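Local coordinates for protein AA9 family lytic polysaccharide monooxygenase D (Myceliophthora thermophila, PDB 5UFV) that cleaves cellulose oxidatively at a single copper ion, using a reducing agent with O2 or H2O2 and giving C1-oxidised products, at residues V27-W32 / Y169-Q174; P79-M84 / R154-A159; G149-R154 / I175-S180. One frame throughout, in Å; residues are numbered along the deposited sequence.

Each contact uses one or both of two consecutive strands, 149-159 and 167-177, which pair as a beta hairpin in the six-stranded sheet. Contact 2 joins strand 80-86 to one side of 149-159, contact 3 pairs the hairpin strands at the end away from the copper, and contact 1 lays a long loop against 167-177. Their centres are about 12 Å (contacts 1 and 2), 14 Å (1 and 3) and 18 Å (2 and 3) apart. Arg154, shared by contacts 2 and 3, touches across only in 2. Tyr169, in contact 1, belongs to the copper site, and the metal lies about 9 Å from the side chain of Leu157 in contact 2; contact 3 is remote from it.

Contact 1. Residues V27-W32 / Y169-Q174; sequences VIQWQW and YPECAQ
Residues 28-32 run roughly antiparallel to strand residues 171-174, their overall directions differing by 159°, and their backbones form a single bridge between Gln29 and Ala173: Trp30 N donates to Cys172 O at 2.7 Å, while the bond from Gln174 N to Ile28 O is weak. Next to the Trp30 bond a water takes over, accepting from Cys172 N at 3.1 Å and also bonding to Trp30 O.

Trp30 suits its place because it is both apolar and a donor. Cys172 CB sits over one face of the indole, off toward the rim, 4.1 Å from Trp30 CG. At the ring's edge, Trp30 NE1 gives its hydrogen to Gln174 OE1 (3.0 Å). Gln174 reaches that spot with CG beside its own backbone N (chi1 -59°) and the rest of the chain extended, its amide turned 66° from the indole. Its NE2 is held by Leu56 O.

Trp32 is approached differently: Glu171 CG makes an off-centre CH-pi contact with its five-membered ring, 3.7 Å from Trp32 CD1. In the plane of that indole, Trp32 NE1 donates to Gln29 OE1 at 2.9 Å, arriving above the amide plane. Gln29 NE2 bonds to Val4 O, and Glu171 OE1 takes the hydrogen of Val4 N, so these buried polar ends are satisfied. Beside the bridge, Ile28 CD1 meets Ala173 CB at 4.0 Å.

Cys172 SG is disulfide-bonded to Cys48. The long loop packs here along the strand that carries Tyr169, the axial tyrosine of the copper site characteristic of the immunoglobulin-like AA9 sandwich.

Contact 2. Residues P79-M84 / R154-A159; sequences PILVWM and RHELIA
Inside the beta sandwich, strands 80-84 and 154-159 form a regular antiparallel ladder, their axes 4.8 Å apart at 161°. Leu81 with Glu156 and Trp83 with Arg154 are hydrogen-bonded pairs, with Leu81 N to Glu156 O at 2.7 Å; Ile80 with Leu157 and Val82 with His155 are non-hydrogen-bonded pairs.

The face carrying Trp83, Arg154 and Glu156 buries a salt bridge. Arg154, extended as far as NE with CG trans to its N (chi1 169°), grips the carboxylate end-on: NH1 to Glu156 OE1 at 2.7 Å and NH2 to Glu156 OE2 at 3.1 Å, both oxygens met from above the carboxylate plane. Trp83 NE1 adds a second donor to Glu156 OE1 (3.2 Å), nearly along the C-O axis. A phenylalanine in place of Trp83 has no ring N-H, and Glu156 OE1 would probably be left to Arg154 alone, its carboxylate less firmly fixed. Tyr196 OH bonds Glu156 OE2.

On the other face, aliphatic apart from His155, Val82 CG1 lies over the imidazole in a CH-pi contact, 3.7 Å from His155 NE2, and Ile80 CG1 meets Leu157 CD2 at 3.8 Å. Strand 101-107 flanks 80-86, 167-177 flanks 149-159, and strand 65-70 of the second sheet covers His155 and Leu157.

Contact 3. Residues G149-R154 / I175-S180; sequences GNYLVR and IKVTGS
Lys176 leaves its strand with CG opposite the backbone N and then bends twice, at chi3 (-57°) and chi4 (-73°), which brings its ammonium alongside the Asn150 amide. There Lys176 NZ donates to Asn150 OD1 at 3.0 Å, tilted somewhat from the amide plane, while Lys176 CG lies 3.7 Å from the same oxygen. The two side chains lie side by side, pointing the same way. Asparagine suits this partly exposed position because its amide serves two partners: the oxygen takes the lysine, and ND2 donates to Gly89 O. Lys176 in turn makes a cation-pi contact with Tyr57, so a long chain ending in a charge suits a partly exposed place between two partners.

The backbones make the far end of the beta hairpin of strands 149-159 and 167-177, part of the larger sheet of this immunoglobulin-like sandwich. The short axes of 149-154 and 175-177 lie at 140°, well short of exactly antiparallel. Asn150 and Lys176 are a non-hydrogen-bonded pair, bracketed by two hydrogen-bonded ones. Tyr151 N donates to Ile175 O and Ile175 N to Tyr151 O, each at 2.7 Å. In the outer pair Gly149 N reaches Val177 O at 3.0 Å, and Val177 N returns the bond to Gly149 O. Gly149 adopts backbone angles at which a side chain would run into the preceding carbonyl oxygen, so glycine fits here.

On the face opposite Lys176, Val177 CG2 presses against the Tyr151 ring, 3.3 Å from CD1, the two side chains crossing at a slant. Beyond them Val153 CG1 meets Ile175 CG1 at 3.7 Å; branched apolar residues fill this buried layer. The phenol of Tyr151 runs on past Val177 to bond Ala147 O, and Met84 of the next strand packs against it.

Contact 1. Residues V27-W32 / Y169-Q174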
# COMPACT_ATOMS: atom_id res chain seq x y z
N VAL A 27 -6.21 -9.70 15.73
CA VAL A 27 -6.00 -8.39 15.09
C VAL A 27 -6.73 -8.25 13.75
O VAL A 27 -7.35 -9.19 13.27
CB VAL A 27 -4.49 -8.05 14.95
CG1 VAL A 27 -3.81 -7.88 16.32
CG2 VAL A 27 -3.76 -9.11 14.12
N ILE A 28 -6.71 -7.06 13.15
CA ILE A 28 -7.34 -6.85 11.82
C ILE A 28 -6.36 -7.11 10.66
O ILE A 28 -6.76 -7.31 9.51
CB ILE A 28 -7.96 -5.45 11.69
CG1 ILE A 28 -6.87 -4.36 11.74
CG2 ILE A 28 -8.98 -5.18 12.79
CD1 ILE A 28 -7.33 -3.03 11.18
N GLN A 29 -5.07 -7.14 11.00
CA GLN A 29 -3.98 -7.23 10.03
C GLN A 29 -3.55 -8.68 9.73
O GLN A 29 -3.42 -9.50 10.64
CB GLN A 29 -2.76 -6.45 10.57
CG GLN A 29 -1.74 -6.07 9.51
CD GLN A 29 -0.52 -5.35 10.08
OE1 GLN A 29 0.04 -5.77 11.09
NE2 GLN A 29 -0.11 -4.28 9.44
N TRP A 30 -3.31 -8.95 8.45
CA TRP A 30 -2.78 -10.23 7.99
C TRP A 30 -1.32 -10.33 8.40
O TRP A 30 -0.66 -9.33 8.58
CB TRP A 30 -2.91 -10.34 6.47
CG TRP A 30 -4.29 -10.62 6.01
CD1 TRP A 30 -5.46 -10.26 6.61
CD2 TRP A 30 -4.66 -11.31 4.82
NE1 TRP A 30 -6.55 -10.71 5.88
CE2 TRP A 30 -6.08 -11.35 4.77
CE3 TRP A 30 -3.94 -11.91 3.79
CZ2 TRP A 30 -6.76 -11.96 3.76
CZ3 TRP A 30 -4.63 -12.51 2.78
CH2 TRP A 30 -6.02 -12.54 2.78
N GLN A 31 -0.83 -11.54 8.57
CA GLN A 31 0.48 -11.75 9.17
C GLN A 31 1.54 -11.23 8.24
O GLN A 31 1.36 -11.17 7.04
CB GLN A 31 0.75 -13.25 9.44
CG GLN A 31 -0.31 -14.00 10.25
CD GLN A 31 -1.45 -14.54 9.39
OE1 GLN A 31 -1.70 -14.04 8.27
NE2 GLN A 31 -2.15 -15.55 9.89
N TRP A 32 2.66 -10.84 8.80
CA TRP A 32 3.83 -10.47 8.03
C TRP A 32 5.01 -10.97 8.86
O TRP A 32 4.87 -11.10 10.08
CB TRP A 32 3.87 -8.97 7.77
CG TRP A 32 3.65 -8.10 8.96
CD1 TRP A 32 2.45 -7.69 9.44
CD2 TRP A 32 4.65 -7.53 9.82
NE1 TRP A 32 2.64 -6.89 10.54
CE2 TRP A 32 3.97 -6.77 10.79
CE3 TRP A 32 6.04 -7.58 9.85
CZ2 TRP A 32 4.63 -6.06 11.79
CZ3 TRP A 32 6.72 -6.87 10.87
CH2 TRP A 32 6.00 -6.12 11.83
N TYR A 169 7.37 -3.40 0.15
CA TYR A 169 7.05 -3.65 1.55
C TYR A 169 5.55 -3.49 1.71
O TYR A 169 5.08 -2.36 1.81
CB TYR A 169 7.75 -2.62 2.45
CG TYR A 169 9.26 -2.59 2.32
CD1 TYR A 169 9.89 -1.89 1.30
CD2 TYR A 169 10.04 -3.24 3.26
CE1 TYR A 169 11.27 -1.86 1.22
CE2 TYR A 169 11.42 -3.22 3.18
CZ TYR A 169 12.02 -2.53 2.18
OH TYR A 169 13.39 -2.55 2.15
N PRO A 170 4.79 -4.61 1.69
CA PRO A 170 3.33 -4.56 1.75
C PRO A 170 2.73 -5.23 2.98
O PRO A 170 3.33 -6.15 3.53
CB PRO A 170 2.94 -5.38 0.53
CG PRO A 170 3.97 -6.48 0.53
CD PRO A 170 5.24 -5.90 1.14
N GLU A 171 1.54 -4.79 3.37
CA GLU A 171 0.76 -5.44 4.43
C GLU A 171 -0.73 -5.24 4.13
O GLU A 171 -1.08 -4.24 3.50
CB GLU A 171 1.08 -4.84 5.80
CG GLU A 171 2.30 -5.40 6.51
CD GLU A 171 3.60 -4.71 6.14
OE1 GLU A 171 3.61 -3.49 5.89
OE2 GLU A 171 4.65 -5.39 6.13
N CYS A 172 -1.56 -6.20 4.57
CA CYS A 172 -3.04 -6.17 4.43
C CYS A 172 -3.75 -6.21 5.79
O CYS A 172 -3.24 -6.83 6.75
CB CYS A 172 -3.57 -7.34 3.58
SG CYS A 172 -2.72 -7.40 2.00
N ALA A 173 -4.91 -5.55 5.82
CA ALA A 173 -5.79 -5.44 7.00
C ALA A 173 -7.23 -5.57 6.56
O ALA A 173 -7.53 -5.41 5.38
CB ALA A 173 -5.59 -4.11 7.69
N GLN A 174 -8.12 -5.85 7.50
CA GLN A 174 -9.51 -6.18 7.18
C GLN A 174 -10.50 -5.06 7.57
O GLN A 174 -10.56 -4.63 8.73
CB GLN A 174 -9.89 -7.50 7.86
CG GLN A 174 -9.00 -8.65 7.42
CD GLN A 174 -9.49 -10.02 7.80
OE1 GLN A 174 -9.25 -10.98 7.07
NE2 GLN A 174 -10.16 -10.14 8.92
O HOH W 1 0.06 -8.33 6.11

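Contact 2. Residues P79-M84 / R154-A159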
# COMPACT_ATOMS: atom_id res chain seq x y z
N PRO A 79 7.49 5.40 -4.34
CA PRO A 79 6.09 5.67 -4.13
C PRO A 79 5.39 4.98 -2.94
O PRO A 79 5.89 4.01 -2.37
CB PRO A 79 5.45 5.20 -5.44
CG PRO A 79 6.33 4.11 -5.89
CD PRO A 79 7.72 4.57 -5.53
N ILE A 80 4.24 5.53 -2.59
CA ILE A 80 3.34 4.97 -1.62
C ILE A 80 2.11 4.57 -2.41
O ILE A 80 1.62 5.36 -3.20
CB ILE A 80 2.89 6.06 -0.63
CG1 ILE A 80 4.09 6.63 0.10
CG2 ILE A 80 1.88 5.52 0.35
CD1 ILE A 80 3.76 7.77 1.01
N LEU A 81 1.62 3.35 -2.20
CA LEU A 81 0.36 2.93 -2.77
C LEU A 81 -0.56 2.34 -1.70
O LEU A 81 -0.11 1.58 -0.84
CB LEU A 81 0.60 1.89 -3.84
CG LEU A 81 1.25 2.42 -5.13
CD1 LEU A 81 2.75 2.52 -5.00
CD2 LEU A 81 0.89 1.50 -6.30
N VAL A 82 -1.85 2.69 -1.78
CA VAL A 82 -2.83 2.11 -0.91
C VAL A 82 -3.95 1.58 -1.75
O VAL A 82 -4.51 2.31 -2.55
CB VAL A 82 -3.42 3.15 0.03
CG1 VAL A 82 -4.33 2.46 1.04
CG2 VAL A 82 -2.31 3.96 0.70
N TRP A 83 -4.28 0.31 -1.56
CA TRP A 83 -5.24 -0.37 -2.38
C TRP A 83 -6.31 -0.99 -1.54
O TRP A 83 -6.14 -1.20 -0.36
CB TRP A 83 -4.61 -1.55 -3.10
CG TRP A 83 -3.34 -1.33 -3.87
CD1 TRP A 83 -2.10 -1.05 -3.37
CD2 TRP A 83 -3.18 -1.49 -5.29
NE1 TRP A 83 -1.18 -0.97 -4.40
CE2 TRP A 83 -1.82 -1.24 -5.58
CE3 TRP A 83 -4.05 -1.80 -6.33
CZ2 TRP A 83 -1.31 -1.31 -6.86
CZ3 TRP A 83 -3.54 -1.87 -7.62
CH2 TRP A 83 -2.19 -1.64 -7.87
N MET A 84 -7.38 -1.37 -2.19
CA MET A 84 -8.47 -2.08 -1.57
C MET A 84 -8.93 -3.20 -2.49
O MET A 84 -8.58 -3.24 -3.66
CB MET A 84 -9.64 -1.13 -1.27
CG MET A 84 -9.37 -0.24 -0.08
SD MET A 84 -10.76 0.80 0.47
CE MET A 84 -11.73 -0.34 1.45
N ARG A 154 -4.65 -2.55 1.48
CA ARG A 154 -3.23 -2.95 1.35
C ARG A 154 -2.34 -1.73 1.22
O ARG A 154 -2.55 -0.89 0.32
CB ARG A 154 -3.06 -3.86 0.12
CG ARG A 154 -1.64 -4.15 -0.32
CD ARG A 154 -1.68 -5.12 -1.49
NE ARG A 154 -0.34 -5.44 -1.95
CZ ARG A 154 0.43 -4.61 -2.67
NH1 ARG A 154 -0.04 -3.40 -3.06
NH2 ARG A 154 1.66 -4.99 -3.01
N HIS A 155 -1.35 -1.61 2.11
CA HIS A 155 -0.40 -0.51 2.04
C HIS A 155 0.86 -1.04 1.49
O HIS A 155 1.28 -2.11 1.88
CB HIS A 155 -0.15 0.12 3.41
CG HIS A 155 -1.33 0.86 3.94
ND1 HIS A 155 -2.42 0.23 4.49
CD2 HIS A 155 -1.63 2.18 3.93
CE1 HIS A 155 -3.33 1.12 4.82
NE2 HIS A 155 -2.88 2.31 4.48
N GLU A 156 1.48 -0.29 0.59
CA GLU A 156 2.64 -0.74 -0.10
C GLU A 156 3.53 0.45 -0.29
O GLU A 156 3.09 1.49 -0.81
CB GLU A 156 2.26 -1.34 -1.45
CG GLU A 156 3.42 -1.74 -2.37
CD GLU A 156 2.94 -2.25 -3.75
OE1 GLU A 156 1.86 -1.81 -4.24
OE2 GLU A 156 3.64 -3.10 -4.37
N LEU A 157 4.78 0.28 0.15
CA LEU A 157 5.86 1.22 -0.08
C LEU A 157 6.84 0.50 -0.95
O LEU A 157 7.16 -0.65 -0.67
CB LEU A 157 6.58 1.58 1.21
CG LEU A 157 5.73 2.18 2.32
CD1 LEU A 157 6.64 2.63 3.45
CD2 LEU A 157 4.86 3.32 1.83
N ILE A 158 7.31 1.18 -2.00
CA ILE A 158 8.30 0.63 -2.91
C ILE A 158 9.53 1.51 -2.81
O ILE A 158 9.53 2.64 -3.30
CB ILE A 158 7.79 0.63 -4.33
CG1 ILE A 158 6.44 -0.05 -4.43
CG2 ILE A 158 8.78 -0.09 -5.23
CD1 ILE A 158 5.88 -0.02 -5.84
N ALA A 159 10.58 1.01 -2.16
CA ALA A 159 11.81 1.76 -2.05
C ALA A 159 12.62 1.59 -3.34
O ALA A 159 12.72 0.49 -3.90
CB ALA A 159 12.61 1.31 -0.83

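Contact 3. Residues G149-R154 / I175-S180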
# COMPACT_ATOMS: atom_id res chain seq x y z
N GLY A 149 -19.32 -3.83 2.18
CA GLY A 149 -19.02 -5.25 2.32
C GLY A 149 -17.69 -5.46 3.01
O GLY A 149 -17.13 -4.53 3.59
N ASN A 150 -17.17 -6.68 2.94
CA ASN A 150 -15.87 -6.98 3.51
C ASN A 150 -14.79 -6.65 2.54
O ASN A 150 -14.81 -7.15 1.41
CB ASN A 150 -15.79 -8.45 3.89
CG ASN A 150 -16.86 -8.85 4.87
OD1 ASN A 150 -17.43 -8.01 5.58
ND2 ASN A 150 -17.17 -10.12 4.88
N TYR A 151 -13.83 -5.81 2.96
CA TYR A 151 -12.73 -5.42 2.10
C TYR A 151 -11.39 -5.62 2.77
O TYR A 151 -11.26 -5.45 3.98
CB TYR A 151 -12.80 -3.94 1.72
CG TYR A 151 -13.86 -3.51 0.74
CD1 TYR A 151 -15.13 -3.19 1.18
CD2 TYR A 151 -13.57 -3.33 -0.60
CE1 TYR A 151 -16.11 -2.75 0.30
CE2 TYR A 151 -14.54 -2.90 -1.51
CZ TYR A 151 -15.82 -2.60 -1.05
OH TYR A 151 -16.82 -2.17 -1.92
N LEU A 152 -10.37 -5.91 1.97
CA LEU A 152 -8.99 -5.81 2.43
C LEU A 152 -8.48 -4.45 2.01
O LEU A 152 -8.92 -3.91 1.00
CB LEU A 152 -8.12 -6.87 1.79
CG LEU A 152 -8.66 -8.30 1.79
CD1 LEU A 152 -7.65 -9.20 1.11
CD2 LEU A 152 -8.93 -8.77 3.21
N VAL A 153 -7.58 -3.91 2.80
CA VAL A 153 -6.90 -2.69 2.41
C VAL A 153 -5.43 -3.02 2.45
O VAL A 153 -5.01 -3.69 3.36
CB VAL A 153 -7.19 -1.55 3.38
CG1 VAL A 153 -6.88 -1.95 4.82
CG2 VAL A 153 -6.38 -0.32 2.98
N ARG A 154 -4.65 -2.55 1.48
CA ARG A 154 -3.23 -2.95 1.35
C ARG A 154 -2.34 -1.73 1.22
O ARG A 154 -2.55 -0.89 0.32
CB ARG A 154 -3.06 -3.86 0.12
CG ARG A 154 -1.64 -4.15 -0.32
CD ARG A 154 -1.68 -5.12 -1.49
NE ARG A 154 -0.34 -5.44 -1.95
CZ ARG A 154 0.43 -4.61 -2.67
NH1 ARG A 154 -0.04 -3.40 -3.06
NH2 ARG A 154 1.66 -4.99 -3.01
N ILE A 175 -11.25 -4.58 6.58
CA ILE A 175 -12.20 -3.48 6.77
C ILE A 175 -13.60 -3.93 6.37
O ILE A 175 -13.81 -4.39 5.23
CB ILE A 175 -11.85 -2.28 5.89
CG1 ILE A 175 -10.36 -1.99 5.95
CG2 ILE A 175 -12.67 -1.06 6.28
CD1 ILE A 175 -9.92 -1.18 7.14
N LYS A 176 -14.55 -3.80 7.30
CA LYS A 176 -15.95 -3.99 7.00
C LYS A 176 -16.55 -2.62 6.71
O LYS A 176 -16.76 -1.82 7.65
CB LYS A 176 -16.70 -4.70 8.13
CG LYS A 176 -18.09 -5.09 7.68
CD LYS A 176 -18.95 -5.76 8.74
CE LYS A 176 -18.35 -7.03 9.34
NZ LYS A 176 -18.35 -8.22 8.45
N VAL A 177 -16.80 -2.35 5.43
CA VAL A 177 -17.37 -1.09 4.94
C VAL A 177 -18.88 -1.07 5.05
O VAL A 177 -19.56 -1.91 4.44
CB VAL A 177 -17.00 -0.86 3.47
CG1 VAL A 177 -17.68 0.38 2.91
CG2 VAL A 177 -15.50 -0.75 3.33
N THR A 178 -19.41 -0.12 5.82
CA THR A 178 -20.84 -0.01 6.08
C THR A 178 -21.54 0.91 5.08
O THR A 178 -20.95 1.34 4.10
CB THR A 178 -21.06 0.53 7.50
OG1 THR A 178 -20.45 1.82 7.62
CG2 THR A 178 -20.48 -0.43 8.54
N GLY A 179 -22.81 1.21 5.35
CA GLY A 179 -23.57 2.14 4.52
C GLY A 179 -24.29 1.47 3.37
O GLY A 179 -24.51 0.25 3.36
N SER A 180 -24.67 2.27 2.39
CA SER A 180 -25.48 1.80 1.27
C SER A 180 -25.02 2.47 -0.02
O SER A 180 -25.82 2.88 -0.86
CB SER A 180 -26.96 2.08 1.53
OG SER A 180 -27.17 3.44 1.88